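Local coordinates for enoyl-CoA hydratase/isomerase family protein (Ruegeria pomeroyi, PDB 3L3S) that belongs to the crotonase superfamily and probably acts as a hydro-lyase on acyl-CoA thioesters in fatty acid metabolism, at residues V55-G60 against I108-G113; L128-P133 against R187-A192. All blocks are in the same frame, centred on the assembly; numbering follows the deposited sequence.

Interaction 1 (V55-G60 against I108-G113)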
ATOM      1  N   VAL B  55      17.159  -5.362  18.434  1.00 23.86           N
ATOM      2  CA  VAL B  55      16.999  -6.611  17.685  1.00 22.47           C
ATOM      3  C   VAL B  55      16.152  -7.532  18.566  1.00 22.68           C
ATOM      4  O   VAL B  55      16.443  -7.701  19.741  1.00 20.78           O
ATOM      5  CB  VAL B  55      18.347  -7.317  17.326  1.00 22.51           C
ATOM      6  CG1 VAL B  55      18.079  -8.682  16.672  1.00 21.36           C
ATOM      7  CG2 VAL B  55      19.180  -6.457  16.363  1.00 22.11           C
ATOM      8  N   ILE B  56      15.052  -8.036  18.005  1.00 23.39           N
ATOM      9  CA  ILE B  56      14.140  -8.945  18.700  1.00 24.34           C
ATOM     10  C   ILE B  56      14.283 -10.320  18.050  1.00 24.82           C
ATOM     11  O   ILE B  56      13.907 -10.526  16.896  1.00 24.37           O
ATOM     12  CB  ILE B  56      12.670  -8.433  18.646  1.00 24.41           C
ATOM     13  CG1 ILE B  56      12.573  -7.086  19.377  1.00 27.54           C
ATOM     14  CG2 ILE B  56      11.718  -9.447  19.301  1.00 25.68           C
ATOM     15  CD1 ILE B  56      11.237  -6.380  19.249  1.00 32.02           C
ATOM     16  N   HIS B  57      14.821 -11.254  18.819  1.00 26.56           N
ATOM     17  CA  HIS B  57      15.067 -12.611  18.349  1.00 28.20           C
ATOM     18  C   HIS B  57      14.290 -13.647  19.159  1.00 28.49           C
ATOM     19  O   HIS B  57      14.427 -13.738  20.381  1.00 29.05           O
ATOM     20  CB  HIS B  57      16.588 -12.887  18.423  1.00 30.50           C
ATOM     21  CG  HIS B  57      17.051 -14.158  17.763  1.00 34.04           C
ATOM     22  ND1 HIS B  57      18.301 -14.690  18.002  1.00 35.72           N
ATOM     23  CD2 HIS B  57      16.465 -14.977  16.855  1.00 36.09           C
ATOM     24  CE1 HIS B  57      18.467 -15.777  17.269  1.00 35.90           C
ATOM     25  NE2 HIS B  57      17.367 -15.973  16.564  1.00 37.07           N
ATOM     26  N   GLY B  58      13.454 -14.400  18.448  1.00 28.66           N
ATOM     27  CA  GLY B  58      12.704 -15.508  19.019  1.00 28.58           C
ATOM     28  C   GLY B  58      13.403 -16.683  18.344  1.00 28.36           C
ATOM     29  O   GLY B  58      13.055 -16.996  17.205  1.00 29.28           O
ATOM     30  N   PRO B  59      14.409 -17.328  18.984  1.00 28.84           N
ATOM     31  CA  PRO B  59      15.156 -18.456  18.405  1.00 29.77           C
ATOM     32  C   PRO B  59      14.428 -19.757  18.099  1.00 30.36           C
ATOM     33  O   PRO B  59      13.424 -20.081  18.730  1.00 32.90           O
ATOM     34  CB  PRO B  59      16.261 -18.704  19.438  1.00 29.09           C
ATOM     35  CG  PRO B  59      16.341 -17.439  20.209  1.00 29.37           C
ATOM     36  CD  PRO B  59      14.908 -17.069  20.347  1.00 29.28           C
ATOM     37  N   GLY B  60      14.937 -20.458  17.085  1.00 30.93           N
ATOM     38  CA  GLY B  60      14.434 -21.765  16.687  1.00 31.18           C
ATOM     39  C   GLY B  60      13.217 -21.973  15.819  1.00 32.19           C
ATOM     40  O   GLY B  60      12.794 -21.101  15.049  1.00 33.72           O
ATOM     41  N   ILE B 108      14.506  -4.358  14.758  1.00 20.69           N
ATOM     42  CA  ILE B 108      14.668  -5.427  13.765  1.00 20.12           C
ATOM     43  C   ILE B 108      14.305  -6.794  14.334  1.00 20.03           C
ATOM     44  O   ILE B 108      14.807  -7.196  15.380  1.00 21.15           O
ATOM     45  CB  ILE B 108      16.142  -5.501  13.234  1.00 21.10           C
ATOM     46  CG1 ILE B 108      16.580  -4.156  12.640  1.00 21.66           C
ATOM     47  CG2 ILE B 108      16.279  -6.596  12.157  1.00 20.83           C
ATOM     48  CD1 ILE B 108      18.071  -3.938  12.605  1.00 22.17           C
ATOM     49  N   ALA B 109      13.478  -7.523  13.594  1.00 18.31           N
ATOM     50  CA  ALA B 109      13.069  -8.860  13.978  1.00 17.43           C
ATOM     51  C   ALA B 109      13.833  -9.927  13.181  1.00 18.07           C
ATOM     52  O   ALA B 109      13.947  -9.833  11.955  1.00 19.63           O
ATOM     53  CB  ALA B 109      11.580  -9.017  13.790  1.00 16.27           C
ATOM     54  N   LEU B 110      14.404 -10.897  13.896  1.00 20.77           N
ATOM     55  CA  LEU B 110      15.148 -12.021  13.301  1.00 23.16           C
ATOM     56  C   LEU B 110      14.248 -13.261  13.451  1.00 23.78           C
ATOM     57  O   LEU B 110      14.047 -13.770  14.563  1.00 23.24           O
ATOM     58  CB  LEU B 110      16.483 -12.207  14.035  1.00 23.89           C
ATOM     59  CG  LEU B 110      17.686 -12.990  13.485  1.00 25.87           C
ATOM     60  CD1 LEU B 110      18.888 -12.653  14.352  1.00 27.35           C
ATOM     61  CD2 LEU B 110      17.482 -14.493  13.460  1.00 26.51           C
ATOM     62  N   VAL B 111      13.709 -13.721  12.322  1.00 25.18           N
ATOM     63  CA  VAL B 111      12.785 -14.864  12.263  1.00 26.35           C
ATOM     64  C   VAL B 111      13.375 -16.110  11.584  1.00 27.99           C
ATOM     65  O   VAL B 111      13.715 -16.069  10.400  1.00 27.30           O
ATOM     66  CB  VAL B 111      11.461 -14.429  11.555  1.00 25.55           C
ATOM     67  CG1 VAL B 111      10.466 -15.564  11.436  1.00 25.45           C
ATOM     68  CG2 VAL B 111      10.825 -13.290  12.320  1.00 25.11           C
ATOM     69  N   GLU B 112      13.437 -17.216  12.338  1.00 29.28           N
ATOM     70  CA  GLU B 112      13.968 -18.509  11.863  1.00 31.12           C
ATOM     71  C   GLU B 112      12.874 -19.573  11.701  1.00 30.38           C
ATOM     72  O   GLU B 112      13.098 -20.602  11.048  1.00 31.02           O
ATOM     73  CB  GLU B 112      15.018 -19.064  12.841  1.00 31.63           C
ATOM     74  CG  GLU B 112      16.290 -18.245  12.979  1.00 33.57           C
ATOM     75  CD  GLU B 112      17.120 -18.619  14.194  1.00 34.84           C
ATOM     76  OE1 GLU B 112      16.545 -18.917  15.259  1.00 33.48           O
ATOM     77  OE2 GLU B 112      18.365 -18.590  14.092  1.00 40.02           O
ATOM     78  N   GLY B 113      11.722 -19.340  12.334  1.00 29.88           N
ATOM     79  CA  GLY B 113      10.618 -20.284  12.268  1.00 24.83           C
ATOM     80  C   GLY B 113       9.239 -19.680  12.096  1.00 25.43           C
ATOM     81  O   GLY B 113       9.074 -18.665  11.412  1.00 24.05           O
TER
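His57 and Leu110 face each other on neighbouring parallel strands, with Leu110 covering one face of an imidazole whose whole surround illustrates how a ring can be held on both faces and at its edge. Strands 55-58 and 108-111 run 21° apart, joined by Ile56 N to Ile108 O (2.8 Å) and Leu110 N to Ile56 O (3.1 Å). The CG atoms of His57 (chi1 -170°) and Leu110 both lie anti to their own backbone nitrogens, which sends the ring and the isobutyl group to the same face of the sheet. Leu110 CD1 consequently sits over the middle of the His57 imidazole, 4.1 Å from its centroid, as a CH-pi contact, while its sister methyl CD2 approaches NE2 of His57 to 3.4 Å. Pro59 CG covers the opposite face.

At the ring's edge comes Glu112, its carboxylate turned 71° from the imidazole plane. Glu112 OE1 accepts a weak bond from His57 NE2 at 3.3 Å and a firmer one from Gly60 N at 2.9 Å, the latter meeting the oxygen nearly along its C-O axis. With an alanine in place of Glu112, His57 NE2 and Gly60 N would probably lose their shared acceptor, and the imidazole would be freer to turn. On the other side of the sheet, Ile56 and Ala109 point towards helix 118-124, whereas Val55, Ile108 and Leu110 pack against helix 194-207 of the crotonase fold. The chemistry implies that apolar cover fixes the ring's faces, while a single carboxylate oxygen ties the ring edge to the backbone at Gly60.

Interaction 2 (L128-P133 against R187-A192)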
ATOM      1  N   LEU B 128      12.047  -3.396  10.661  1.00 20.81           N
ATOM      2  CA  LEU B 128      12.582  -4.372   9.712  1.00 22.70           C
ATOM      3  C   LEU B 128      12.384  -5.835  10.175  1.00 22.44           C
ATOM      4  O   LEU B 128      12.200  -6.105  11.367  1.00 22.23           O
ATOM      5  CB  LEU B 128      14.059  -4.085   9.425  1.00 22.66           C
ATOM      6  CG  LEU B 128      14.449  -2.679   8.936  1.00 25.97           C
ATOM      7  CD1 LEU B 128      15.953  -2.561   8.793  1.00 24.70           C
ATOM      8  CD2 LEU B 128      13.743  -2.347   7.629  1.00 22.44           C
ATOM      9  N   ALA B 129      12.374  -6.763   9.218  1.00 21.07           N
ATOM     10  CA  ALA B 129      12.197  -8.187   9.504  1.00 20.09           C
ATOM     11  C   ALA B 129      12.944  -9.023   8.472  1.00 19.96           C
ATOM     12  O   ALA B 129      12.781  -8.830   7.263  1.00 21.08           O
ATOM     13  CB  ALA B 129      10.715  -8.560   9.517  1.00 18.38           C
ATOM     14  N   TYR B 130      13.812  -9.903   8.961  1.00 17.63           N
ATOM     15  CA  TYR B 130      14.615 -10.778   8.105  1.00 18.40           C
ATOM     16  C   TYR B 130      14.362 -12.235   8.467  1.00 18.45           C
ATOM     17  O   TYR B 130      14.438 -12.631   9.640  1.00 18.01           O
ATOM     18  CB  TYR B 130      16.109 -10.428   8.222  1.00 16.26           C
ATOM     19  CG  TYR B 130      16.417  -9.021   7.765  1.00 19.07           C
ATOM     20  CD1 TYR B 130      16.698  -8.743   6.410  1.00 18.48           C
ATOM     21  CD2 TYR B 130      16.318  -7.933   8.664  1.00 18.72           C
ATOM     22  CE1 TYR B 130      16.857  -7.405   5.952  1.00 19.49           C
ATOM     23  CE2 TYR B 130      16.472  -6.600   8.223  1.00 18.95           C
ATOM     24  CZ  TYR B 130      16.732  -6.341   6.864  1.00 19.39           C
ATOM     25  OH  TYR B 130      16.788  -5.037   6.421  1.00 21.47           O
ATOM     26  N   ALA B 131      14.047 -13.020   7.449  1.00 19.50           N
ATOM     27  CA  ALA B 131      13.748 -14.425   7.648  1.00 20.43           C
ATOM     28  C   ALA B 131      14.610 -15.413   6.881  1.00 21.06           C
ATOM     29  O   ALA B 131      15.335 -15.049   5.952  1.00 22.03           O
ATOM     30  CB  ALA B 131      12.275 -14.675   7.353  1.00 20.51           C
ATOM     31  N   SER B 132      14.559 -16.662   7.341  1.00 22.58           N
ATOM     32  CA  SER B 132      15.257 -17.795   6.729  1.00 22.11           C
ATOM     33  C   SER B 132      14.186 -18.416   5.823  1.00 22.72           C
ATOM     34  O   SER B 132      13.012 -18.072   5.968  1.00 23.31           O
ATOM     35  CB  SER B 132      15.695 -18.800   7.815  1.00 21.83           C
ATOM     36  OG  SER B 132      14.641 -19.664   8.233  1.00 22.57           O
ATOM     37  N   PRO B 133      14.564 -19.307   4.870  1.00 23.52           N
ATOM     38  CA  PRO B 133      13.533 -19.909   4.007  1.00 23.68           C
ATOM     39  C   PRO B 133      12.469 -20.767   4.686  1.00 23.44           C
ATOM     40  O   PRO B 133      11.332 -20.803   4.221  1.00 26.44           O
ATOM     41  CB  PRO B 133      14.354 -20.713   3.012  1.00 22.46           C
ATOM     42  CG  PRO B 133      15.527 -19.856   2.824  1.00 22.87           C
ATOM     43  CD  PRO B 133      15.890 -19.517   4.257  1.00 23.54           C
ATOM     44  N   ARG B 187      13.961  -9.282   3.476  1.00 27.27           N
ATOM     45  CA  ARG B 187      14.858 -10.092   2.655  1.00 26.66           C
ATOM     46  C   ARG B 187      14.921 -11.516   3.190  1.00 25.98           C
ATOM     47  O   ARG B 187      14.780 -11.733   4.391  1.00 25.66           O
ATOM     48  CB  ARG B 187      16.262  -9.461   2.658  1.00 30.67           C
ATOM     49  CG  ARG B 187      17.175  -9.843   1.507  1.00 36.96           C
ATOM     50  CD  ARG B 187      18.449  -8.989   1.513  1.00 42.96           C
ATOM     51  NE  ARG B 187      19.387  -9.431   0.478  1.00 47.97           N
ATOM     52  CZ  ARG B 187      20.661  -9.053   0.382  1.00 49.88           C
ATOM     53  NH1 ARG B 187      21.189  -8.199   1.256  1.00 51.63           N
ATOM     54  NH2 ARG B 187      21.427  -9.571  -0.570  1.00 50.59           N
ATOM     55  N   ILE B 188      15.077 -12.484   2.286  1.00 26.49           N
ATOM     56  CA  ILE B 188      15.205 -13.898   2.663  1.00 25.19           C
ATOM     57  C   ILE B 188      16.680 -14.243   2.550  1.00 25.09           C
ATOM     58  O   ILE B 188      17.300 -14.014   1.513  1.00 24.09           O
ATOM     59  CB  ILE B 188      14.427 -14.873   1.727  1.00 25.02           C
ATOM     60  CG1 ILE B 188      12.916 -14.629   1.789  1.00 24.13           C
ATOM     61  CG2 ILE B 188      14.684 -16.325   2.149  1.00 27.25           C
ATOM     62  CD1 ILE B 188      12.152 -15.359   0.690  1.00 19.16           C
ATOM     63  N   LEU B 189      17.239 -14.783   3.628  1.00 25.40           N
ATOM     64  CA  LEU B 189      18.647 -15.171   3.656  1.00 27.73           C
ATOM     65  C   LEU B 189      18.865 -16.619   4.109  1.00 28.95           C
ATOM     66  O   LEU B 189      18.038 -17.160   4.857  1.00 28.27           O
ATOM     67  CB  LEU B 189      19.428 -14.228   4.579  1.00 27.96           C
ATOM     68  CG  LEU B 189      19.702 -12.877   3.922  1.00 29.11           C
ATOM     69  CD1 LEU B 189      18.909 -11.815   4.648  1.00 25.87           C
ATOM     70  CD2 LEU B 189      21.180 -12.591   3.855  1.00 30.09           C
ATOM     71  N   PRO B 190      19.942 -17.292   3.615  1.00 29.37           N
ATOM     72  CA  PRO B 190      20.198 -18.679   4.044  1.00 29.73           C
ATOM     73  C   PRO B 190      20.456 -18.665   5.560  1.00 28.76           C
ATOM     74  O   PRO B 190      21.122 -17.751   6.059  1.00 29.08           O
ATOM     75  CB  PRO B 190      21.446 -19.073   3.235  1.00 30.14           C
ATOM     76  CG  PRO B 190      22.047 -17.757   2.793  1.00 30.41           C
ATOM     77  CD  PRO B 190      20.843 -16.933   2.500  1.00 28.65           C
ATOM     78  N   GLU B 191      19.869 -19.626   6.277  1.00 29.18           N
ATOM     79  CA  GLU B 191      19.955 -19.699   7.748  1.00 28.95           C
ATOM     80  C   GLU B 191      21.295 -19.623   8.452  1.00 28.00           C
ATOM     81  O   GLU B 191      21.338 -19.348   9.650  1.00 28.96           O
ATOM     82  CB  GLU B 191      19.110 -20.843   8.328  1.00 29.23           C
ATOM     83  CG  GLU B 191      19.044 -22.099   7.503  1.00 30.82           C
ATOM     84  CD  GLU B 191      17.918 -22.093   6.472  1.00 29.18           C
ATOM     85  OE1 GLU B 191      16.762 -22.389   6.844  1.00 27.84           O
ATOM     86  OE2 GLU B 191      18.196 -21.816   5.285  1.00 29.79           O
ATOM     87  N   ALA B 192      22.377 -19.806   7.695  1.00 26.99           N
ATOM     88  CA  ALA B 192      23.739 -19.722   8.226  1.00 26.33           C
ATOM     89  C   ALA B 192      24.225 -18.270   8.155  1.00 25.99           C
ATOM     90  O   ALA B 192      25.065 -17.848   8.947  1.00 28.30           O
ATOM     91  CB  ALA B 192      24.679 -20.640   7.441  1.00 24.50           C
TER
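Ala131 and Ile188 pair in parallel where the chain 187-192 meets strand 128-131: Leu189 N gives a straight bond to Ala131 O (3.0 Å, 171° at the hydrogen), Ala131 N reaches Arg187 O only weakly at 3.4 Å, and the two paths diverge by 54°. A CA-H...O contact from Ser132 CA to Leu189 O (3.4 Å) prolongs the association past the last amide bond.

Among the side chains, Tyr130 and Arg187 meet through carbon: Arg187 CB lies at the edge of the phenol ring, 3.8 Å from Tyr130 CD1, and the extended arginine chain then carries its guanidinium away. Leu189 CD1 approaches the same CD1 of Tyr130 obliquely. The ring also meets His197 of helix 194-207, and its hydroxyl is hydrogen-bonded to Glu166 of the second subunit, so this aromatic reaches from the strand next to the edge to the second subunit.

Within the crotonase fold, 187-188 is a short strand, the outermost of the mixed sheet in this chain. Ile188 leaves on the side opposite Tyr130, towards helix 176-182. With CG2 anti to the backbone nitrogen, Ile188 packs this methyl on Pro133 CG at 3.7 Å. Pro133 CD, in turn, lies 3.2 Å from Leu189 O and 3.4 Å from Glu191 OE2. The glutamate chain bends at chi2 (-88°), which folds its carboxylate back over Ser132 and Pro133. The hydroxyl of Ser132 finds its partner elsewhere, in a weak hydrogen bond to Glu112 O.

Overall arrangement
The two interactions come in series along the chain, with 55-60/108-113 complete before 128-133/187-192 begins, and their centres lie about 10 Å apart on the same side of the chain's centre. They share the mixed sheet, in which strands 53-58, 107-111, 128-131 and 187-188 follow one another, all parallel. Strands 107-111 and 128-131 join the two contacts through probable hydrogen bonds, Ala109 N to Leu128 O at 2.9 Å and Val111 N to Tyr130 O at 3.0 Å. Helix 194-207 packs against both. The second subunit meets strand 128-131 through Leu128, Ala129 and Tyr130, while 187-192 forms the more exposed edge.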